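Hypothetical protein TT1823 (PDB 1ZPW) is a Cas2-family CRISPR-associated endonuclease, probably a metal-dependent RNA nuclease that takes part in adaptive immunity against viruses and plasmids. Local coordinates at residues R17-Y28 / D48-D58. Sequence-based numbering, arbitrary orientation.
Sequences RRVKLANLLKSY and DLRRRARRLLD
L24 lies as a knob over helix 43-56, in the hole formed by L49, R52, A53 and L56. Its two methyls divide the work: CD2 rests on the helix backbone, 3.5 Å from A53 N, while CD1 sits over the centre of the R52 guanidinium face, 3.6 Å from R52 CZ. With CG anti to the backbone N (chi1 170°), the L24 branch points at helix 43-56; the axes of 17-26 and 48-56 run antiparallel at 164°, 10.0 Å apart at closest approach. Deeper toward the sheet, L21 CD1 meets the A53 methyl and L25 CD2 touches L49 CD1 at 4.0 Å; strand 4-11 backs L21 and L25 through Y10, and strand 63-68 backs L49 and A53. Two helices on one face of a four-stranded antiparallel sheet, in strand order 2-3-1-4, match the ferredoxin-like fold of Cas2 proteins.

The ends of the pair are polar. Y28 lays its ring face on L49, with L49 CB 4.0 Å from the centroid of the Y28 ring and 13° off the normal, a CH-pi contact. The Y28 hydroxyl gives a very short 2.5 Å hydrogen bond from OH to D48 OD1 and accepts a weak one from R52 NH1. At the other end R17 CD abuts L56 O, and D58 CB lies over the centre of one face of the R17 guanidinium, 3.5 Å from R17 CZ; D62, by salt bridge to NE, is its stronger polar partner. The apolar middle thus joins the helices above the sheet, while R52 NH1, 3.9 Å from D48 OD1 in a long ion pair, would probably keep D48 ionised as acceptor for the Y28 hydroxyl.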
ATOM      1  N   ARG A  17     -14.363  -3.934  -2.316  1.00 13.05           N
ATOM      2  CA  ARG A  17     -13.030  -4.013  -2.922  1.00 12.74           C
ATOM      3  C   ARG A  17     -11.993  -3.387  -2.006  1.00 12.79           C
ATOM      4  O   ARG A  17     -10.894  -3.906  -1.896  1.00 12.33           O
ATOM      5  CB  ARG A  17     -12.998  -3.294  -4.255  1.00 13.15           C
ATOM      6  CG  ARG A  17     -13.830  -4.009  -5.304  1.00 13.22           C
ATOM      7  CD  ARG A  17     -13.426  -3.660  -6.712  1.00 13.71           C
ATOM      8  NE  ARG A  17     -13.462  -2.226  -6.981  1.00 13.88           N
ATOM      9  CZ  ARG A  17     -14.549  -1.554  -7.378  1.00 15.22           C
ATOM     10  NH1 ARG A  17     -15.728  -2.176  -7.511  1.00 17.41           N
ATOM     11  NH2 ARG A  17     -14.463  -0.254  -7.607  1.00 16.85           N
ATOM     12  N   ARG A  18     -12.351  -2.301  -1.321  1.00 12.13           N
ATOM     13  CA  ARG A  18     -11.368  -1.637  -0.456  1.00 11.49           C
ATOM     14  C   ARG A  18     -10.989  -2.515   0.736  1.00 12.00           C
ATOM     15  O   ARG A  18      -9.822  -2.580   1.126  1.00 12.47           O
ATOM     16  CB  ARG A  18     -11.902  -0.300   0.061  1.00 11.57           C
ATOM     17  CG  ARG A  18     -10.761   0.649   0.528  1.00 12.58           C
ATOM     18  CD  ARG A  18     -11.306   1.926   1.215  1.00 12.40           C
ATOM     19  NE  ARG A  18     -12.303   2.508   0.344  1.00 14.12           N
ATOM     20  CZ  ARG A  18     -13.605   2.514   0.586  1.00 14.18           C
ATOM     21  NH1 ARG A  18     -14.416   2.981  -0.348  1.00 14.96           N
ATOM     22  NH2 ARG A  18     -14.093   2.052   1.752  1.00 15.78           N
ATOM     23  N   VAL A  19     -11.987  -3.197   1.306  1.00 11.66           N
ATOM     24  CA  VAL A  19     -11.743  -4.082   2.443  1.00 13.02           C
ATOM     25  C   VAL A  19     -10.810  -5.207   1.976  1.00 12.91           C
ATOM     26  O   VAL A  19      -9.844  -5.549   2.663  1.00 13.59           O
ATOM     27  CB  VAL A  19     -13.071  -4.700   2.961  1.00 14.11           C
ATOM     28  CG1 VAL A  19     -12.750  -5.840   3.889  1.00 15.51           C
ATOM     29  CG2 VAL A  19     -13.873  -3.610   3.700  1.00 13.66           C
ATOM     30  N   LYS A  20     -11.104  -5.770   0.795  1.00 12.37           N
ATOM     31  CA  LYS A  20     -10.255  -6.860   0.293  1.00 13.19           C
ATOM     32  C   LYS A  20      -8.820  -6.402   0.038  1.00 13.05           C
ATOM     33  O   LYS A  20      -7.845  -7.116   0.372  1.00 13.48           O
ATOM     34  CB  LYS A  20     -10.850  -7.441  -0.982  1.00 13.16           C
ATOM     35  CG  LYS A  20     -12.163  -8.182  -0.686  1.00 16.22           C
ATOM     36  CD  LYS A  20     -12.739  -8.752  -1.957  1.00 20.58           C
ATOM     37  CE  LYS A  20     -14.086  -9.363  -1.684  1.00 23.98           C
ATOM     38  NZ  LYS A  20     -14.694  -9.813  -2.982  1.00 27.55           N
ATOM     39  N   LEU A  21      -8.685  -5.190  -0.510  1.00 12.88           N
ATOM     40  CA  LEU A  21      -7.348  -4.666  -0.786  1.00 12.46           C
ATOM     41  C   LEU A  21      -6.596  -4.397   0.517  1.00 12.60           C
ATOM     42  O   LEU A  21      -5.445  -4.744   0.630  1.00 11.28           O
ATOM     43  CB  LEU A  21      -7.420  -3.400  -1.648  1.00 13.86           C
ATOM     44  CG  LEU A  21      -6.040  -2.802  -1.921  1.00 13.21           C
ATOM     45  CD1 LEU A  21      -5.141  -3.755  -2.727  1.00 15.37           C
ATOM     46  CD2 LEU A  21      -6.175  -1.465  -2.633  1.00 21.45           C
ATOM     47  N   ALA A  22      -7.252  -3.804   1.504  1.00 12.24           N
ATOM     48  CA  ALA A  22      -6.589  -3.591   2.797  1.00 11.32           C
ATOM     49  C   ALA A  22      -6.147  -4.891   3.447  1.00 12.52           C
ATOM     50  O   ALA A  22      -5.058  -4.958   4.022  1.00 13.09           O
ATOM     51  CB  ALA A  22      -7.480  -2.786   3.752  1.00 12.87           C
ATOM     52  N   ASN A  23      -6.981  -5.913   3.368  1.00 12.51           N
ATOM     53  CA  ASN A  23      -6.625  -7.204   3.928  1.00 13.44           C
ATOM     54  C   ASN A  23      -5.421  -7.785   3.215  1.00 12.89           C
ATOM     55  O   ASN A  23      -4.524  -8.367   3.844  1.00 14.12           O
ATOM     56  CB  ASN A  23      -7.816  -8.159   3.866  0.65 14.19           C
ATOM     57  CG  ASN A  23      -8.908  -7.791   4.835  0.65 17.26           C
ATOM     58  OD1 ASN A  23      -8.657  -7.154   5.873  0.65 22.49           O
ATOM     59  ND2 ASN A  23     -10.142  -8.192   4.519  0.65 20.21           N
ATOM     60  N   LEU A  24      -5.372  -7.602   1.896  1.00 11.81           N
ATOM     61  CA  LEU A  24      -4.185  -8.024   1.142  1.00 12.28           C
ATOM     62  C   LEU A  24      -2.926  -7.286   1.601  1.00 13.04           C
ATOM     63  O   LEU A  24      -1.883  -7.897   1.862  1.00 12.71           O
ATOM     64  CB  LEU A  24      -4.440  -7.856  -0.353  1.00 11.66           C
ATOM     65  CG  LEU A  24      -3.199  -8.045  -1.225  1.00 14.11           C
ATOM     66  CD1 LEU A  24      -2.799  -9.510  -1.140  1.00 16.84           C
ATOM     67  CD2 LEU A  24      -3.453  -7.609  -2.668  1.00 13.95           C
ATOM     68  N   LEU A  25      -3.036  -5.957   1.736  1.00 12.22           N
ATOM     69  CA  LEU A  25      -1.877  -5.158   2.104  1.00 11.82           C
ATOM     70  C   LEU A  25      -1.293  -5.521   3.485  1.00 12.40           C
ATOM     71  O   LEU A  25      -0.092  -5.414   3.681  1.00 12.46           O
ATOM     72  CB  LEU A  25      -2.202  -3.655   2.017  1.00 11.09           C
ATOM     73  CG  LEU A  25      -2.445  -3.204   0.561  1.00 11.99           C
ATOM     74  CD1 LEU A  25      -2.723  -1.691   0.530  1.00 12.84           C
ATOM     75  CD2 LEU A  25      -1.249  -3.497  -0.378  1.00 12.06           C
ATOM     76  N   LYS A  26      -2.143  -5.993   4.389  1.00 13.31           N
ATOM     77  CA  LYS A  26      -1.697  -6.487   5.694  1.00 14.97           C
ATOM     78  C   LYS A  26      -0.663  -7.606   5.597  1.00 16.04           C
ATOM     79  O   LYS A  26       0.168  -7.767   6.491  1.00 16.17           O
ATOM     80  CB  LYS A  26      -2.910  -6.933   6.511  1.00 16.35           C
ATOM     81  CG  LYS A  26      -3.788  -5.782   6.898  1.00 18.76           C
ATOM     82  CD  LYS A  26      -3.375  -5.159   8.217  1.00 26.37           C
ATOM     83  CE  LYS A  26      -4.326  -4.004   8.540  1.00 27.65           C
ATOM     84  NZ  LYS A  26      -4.187  -3.459   9.895  1.00 28.91           N
ATOM     85  N   SER A  27      -0.698  -8.379   4.508  1.00 15.77           N
ATOM     86  CA  SER A  27       0.268  -9.461   4.340  1.00 18.01           C
ATOM     87  C   SER A  27       1.663  -8.944   3.956  1.00 17.08           C
ATOM     88  O   SER A  27       2.675  -9.678   4.017  1.00 18.53           O
ATOM     89  CB  SER A  27      -0.304 -10.589   3.434  1.00 18.70           C
ATOM     90  OG  SER A  27      -0.331 -10.165   2.100  1.00 24.80           O
ATOM     91  N   TYR A  28       1.755  -7.648   3.608  1.00 15.75           N
ATOM     92  CA  TYR A  28       3.018  -7.048   3.203  1.00 15.95           C
ATOM     93  C   TYR A  28       3.484  -5.900   4.074  1.00 14.92           C
ATOM     94  O   TYR A  28       4.608  -5.434   3.920  1.00 16.76           O
ATOM     95  CB  TYR A  28       2.937  -6.481   1.780  1.00 15.62           C
ATOM     96  CG  TYR A  28       2.543  -7.495   0.754  1.00 15.89           C
ATOM     97  CD1 TYR A  28       3.484  -8.307   0.153  1.00 16.72           C
ATOM     98  CD2 TYR A  28       1.194  -7.658   0.409  1.00 17.15           C
ATOM     99  CE1 TYR A  28       3.082  -9.266  -0.801  1.00 17.21           C
ATOM    100  CE2 TYR A  28       0.801  -8.575  -0.510  1.00 20.58           C
ATOM    101  CZ  TYR A  28       1.739  -9.371  -1.119  1.00 18.39           C
ATOM    102  OH  TYR A  28       1.306 -10.274  -2.056  1.00 23.15           O
ATOM    103  N   ASP A  48       4.497  -9.783  -6.494  1.00 14.25           N
ATOM    104  CA  ASP A  48       3.441 -10.570  -5.880  1.00 13.99           C
ATOM    105  C   ASP A  48       2.280  -9.677  -5.438  1.00 13.94           C
ATOM    106  O   ASP A  48       1.093 -10.002  -5.665  1.00 13.83           O
ATOM    107  CB  ASP A  48       3.984 -11.325  -4.671  1.00 14.83           C
ATOM    108  CG  ASP A  48       2.973 -12.302  -4.081  1.00 19.83           C
ATOM    109  OD1 ASP A  48       2.639 -12.180  -2.882  1.00 24.23           O
ATOM    110  OD2 ASP A  48       2.471 -13.238  -4.751  1.00 23.61           O
ATOM    111  N   LEU A  49       2.638  -8.558  -4.805  1.00 14.34           N
ATOM    112  CA  LEU A  49       1.633  -7.563  -4.416  1.00 13.49           C
ATOM    113  C   LEU A  49       0.841  -7.080  -5.642  1.00 13.50           C
ATOM    114  O   LEU A  49      -0.393  -7.051  -5.599  1.00 13.04           O
ATOM    115  CB  LEU A  49       2.298  -6.392  -3.667  1.00 14.17           C
ATOM    116  CG  LEU A  49       1.408  -5.291  -3.056  1.00 16.80           C
ATOM    117  CD1 LEU A  49       2.216  -4.486  -2.026  1.00 18.55           C
ATOM    118  CD2 LEU A  49       0.849  -4.362  -4.085  1.00 19.40           C
ATOM    119  N   ARG A  50       1.535  -6.696  -6.715  1.00 13.86           N
ATOM    120  CA  ARG A  50       0.818  -6.245  -7.917  1.00 14.99           C
ATOM    121  C   ARG A  50      -0.087  -7.304  -8.487  1.00 15.36           C
ATOM    122  O   ARG A  50      -1.255  -7.027  -8.824  1.00 14.94           O
ATOM    123  CB  ARG A  50       1.765  -5.791  -9.005  1.00 16.12           C
ATOM    124  CG  ARG A  50       2.558  -4.551  -8.684  1.00 15.89           C
ATOM    125  CD  ARG A  50       3.091  -3.915  -9.960  1.00 15.55           C
ATOM    126  NE  ARG A  50       3.749  -4.986 -10.711  1.00 16.32           N
ATOM    127  CZ  ARG A  50       5.059  -5.224 -10.705  1.00 15.72           C
ATOM    128  NH1 ARG A  50       5.529  -6.284 -11.368  1.00 15.20           N
ATOM    129  NH2 ARG A  50       5.913  -4.409 -10.083  1.00 15.34           N
ATOM    130  N   ARG A  51       0.434  -8.529  -8.590  1.00 14.88           N
ATOM    131  CA  ARG A  51      -0.326  -9.630  -9.140  1.00 15.02           C
ATOM    132  C   ARG A  51      -1.614  -9.867  -8.359  1.00 15.80           C
ATOM    133  O   ARG A  51      -2.686 -10.039  -8.960  1.00 17.15           O
ATOM    134  CB  ARG A  51       0.553 -10.885  -9.158  1.00 16.25           C
ATOM    135  CG  ARG A  51      -0.133 -12.228  -9.319  0.65 18.74           C
ATOM    136  CD  ARG A  51       0.752 -13.470  -8.933  0.65 18.55           C
ATOM    137  NE  ARG A  51       2.181 -13.352  -9.259  0.65 23.86           N
ATOM    138  CZ  ARG A  51       2.686 -13.355 -10.504  0.65 20.99           C
ATOM    139  NH1 ARG A  51       3.996 -13.236 -10.716  0.65 19.46           N
ATOM    140  NH2 ARG A  51       1.868 -13.462 -11.543  0.65 21.30           N
ATOM    141  N   ARG A  52      -1.519  -9.823  -7.032  1.00 13.43           N
ATOM    142  CA  ARG A  52      -2.674 -10.086  -6.179  1.00 14.19           C
ATOM    143  C   ARG A  52      -3.605  -8.883  -6.159  1.00 14.50           C
ATOM    144  O   ARG A  52      -4.821  -9.067  -6.112  1.00 15.10           O
ATOM    145  CB  ARG A  52      -2.193 -10.490  -4.778  1.00 14.10           C
ATOM    146  CG  ARG A  52      -1.430 -11.838  -4.822  1.00 15.56           C
ATOM    147  CD  ARG A  52      -0.901 -12.355  -3.523  1.00 22.03           C
ATOM    148  NE  ARG A  52      -1.964 -12.772  -2.613  1.00 30.94           N
ATOM    149  CZ  ARG A  52      -1.768 -12.966  -1.305  1.00 35.73           C
ATOM    150  NH1 ARG A  52      -0.557 -12.780  -0.771  1.00 38.77           N
ATOM    151  NH2 ARG A  52      -2.776 -13.335  -0.532  1.00 39.74           N
ATOM    152  N   ALA A  53      -3.048  -7.673  -6.186  1.00 14.83           N
ATOM    153  CA  ALA A  53      -3.890  -6.464  -6.181  1.00 15.58           C
ATOM    154  C   ALA A  53      -4.706  -6.411  -7.474  1.00 16.95           C
ATOM    155  O   ALA A  53      -5.887  -6.114  -7.467  1.00 15.71           O
ATOM    156  CB  ALA A  53      -3.043  -5.203  -6.021  1.00 15.16           C
ATOM    157  N   ARG A  54      -4.077  -6.812  -8.572  1.00 18.03           N
ATOM    158  CA  ARG A  54      -4.781  -6.828  -9.850  1.00 20.19           C
ATOM    159  C   ARG A  54      -6.000  -7.737  -9.878  1.00 20.54           C
ATOM    160  O   ARG A  54      -6.956  -7.459 -10.618  1.00 22.64           O
ATOM    161  CB  ARG A  54      -3.821  -7.274 -10.925  1.00 19.55           C
ATOM    162  CG  ARG A  54      -2.834  -6.252 -11.318  1.00 19.28           C
ATOM    163  CD  ARG A  54      -1.920  -6.852 -12.381  1.00 23.06           C
ATOM    164  NE  ARG A  54      -0.772  -6.038 -12.696  1.00 23.82           N
ATOM    165  CZ  ARG A  54      -0.831  -4.977 -13.472  1.00 23.79           C
ATOM    166  NH1 ARG A  54      -1.990  -4.585 -13.990  1.00 26.87           N
ATOM    167  NH2 ARG A  54       0.266  -4.297 -13.728  1.00 25.63           N
ATOM    168  N   ARG A  55      -5.987  -8.831  -9.135  1.00 21.16           N
ATOM    169  CA  ARG A  55      -7.145  -9.714  -9.099  1.00 21.84           C
ATOM    170  C   ARG A  55      -8.322  -8.972  -8.481  1.00 22.27           C
ATOM    171  O   ARG A  55      -9.464  -9.246  -8.833  1.00 23.16           O
ATOM    172  CB  ARG A  55      -6.904 -11.031  -8.340  1.00 22.06           C
ATOM    173  CG  ARG A  55      -5.726 -11.849  -8.825  1.00 22.94           C
ATOM    174  CD  ARG A  55      -5.454 -13.132  -8.026  1.00 25.07           C
ATOM    175  NE  ARG A  55      -4.471 -13.967  -8.715  1.00 27.56           N
ATOM    176  CZ  ARG A  55      -3.521 -14.667  -8.122  1.00 24.58           C
ATOM    177  NH1 ARG A  55      -3.420 -14.656  -6.796  1.00 26.97           N
ATOM    178  NH2 ARG A  55      -2.656 -15.367  -8.860  1.00 27.59           N
ATOM    179  N   LEU A  56      -8.030  -8.031  -7.571  1.00 20.81           N
ATOM    180  CA  LEU A  56      -9.064  -7.410  -6.732  1.00 21.30           C
ATOM    181  C   LEU A  56      -9.650  -6.131  -7.269  1.00 21.23           C
ATOM    182  O   LEU A  56     -10.826  -5.842  -6.990  1.00 21.70           O
ATOM    183  CB  LEU A  56      -8.500  -7.094  -5.335  1.00 21.08           C
ATOM    184  CG  LEU A  56      -7.987  -8.271  -4.509  1.00 22.47           C
ATOM    185  CD1 LEU A  56      -7.343  -7.796  -3.204  1.00 22.79           C
ATOM    186  CD2 LEU A  56      -9.066  -9.291  -4.218  1.00 24.89           C
ATOM    187  N   LEU A  57      -8.837  -5.350  -7.963  1.00 19.66           N
ATOM    188  CA  LEU A  57      -9.207  -3.980  -8.359  1.00 19.97           C
ATOM    189  C   LEU A  57     -10.085  -3.947  -9.596  1.00 19.33           C
ATOM    190  O   LEU A  57      -9.941  -4.784 -10.495  1.00 21.25           O
ATOM    191  CB  LEU A  57      -7.964  -3.120  -8.635  1.00 21.15           C
ATOM    192  CG  LEU A  57      -6.828  -2.977  -7.601  1.00 23.56           C
ATOM    193  CD1 LEU A  57      -5.514  -2.618  -8.279  1.00 29.66           C
ATOM    194  CD2 LEU A  57      -7.170  -1.935  -6.631  1.00 24.01           C
ATOM    195  N   ASP A  58     -10.960  -2.949  -9.658  1.00 18.28           N
ATOM    196  CA  ASP A  58     -11.683  -2.603 -10.870  1.00 19.89           C
ATOM    197  C   ASP A  58     -10.839  -1.544 -11.535  1.00 20.76           C
ATOM    198  O   ASP A  58     -10.820  -0.395 -11.108  1.00 19.58           O
ATOM    199  CB  ASP A  58     -13.042  -2.017 -10.493  1.00 19.92           C
ATOM    200  CG  ASP A  58     -13.926  -1.699 -11.706  1.00 24.76           C
ATOM    201  OD1 ASP A  58     -13.475  -1.027 -12.656  1.00 29.54           O
ATOM    202  OD2 ASP A  58     -15.109  -2.066 -11.752  1.00 26.15           O
TER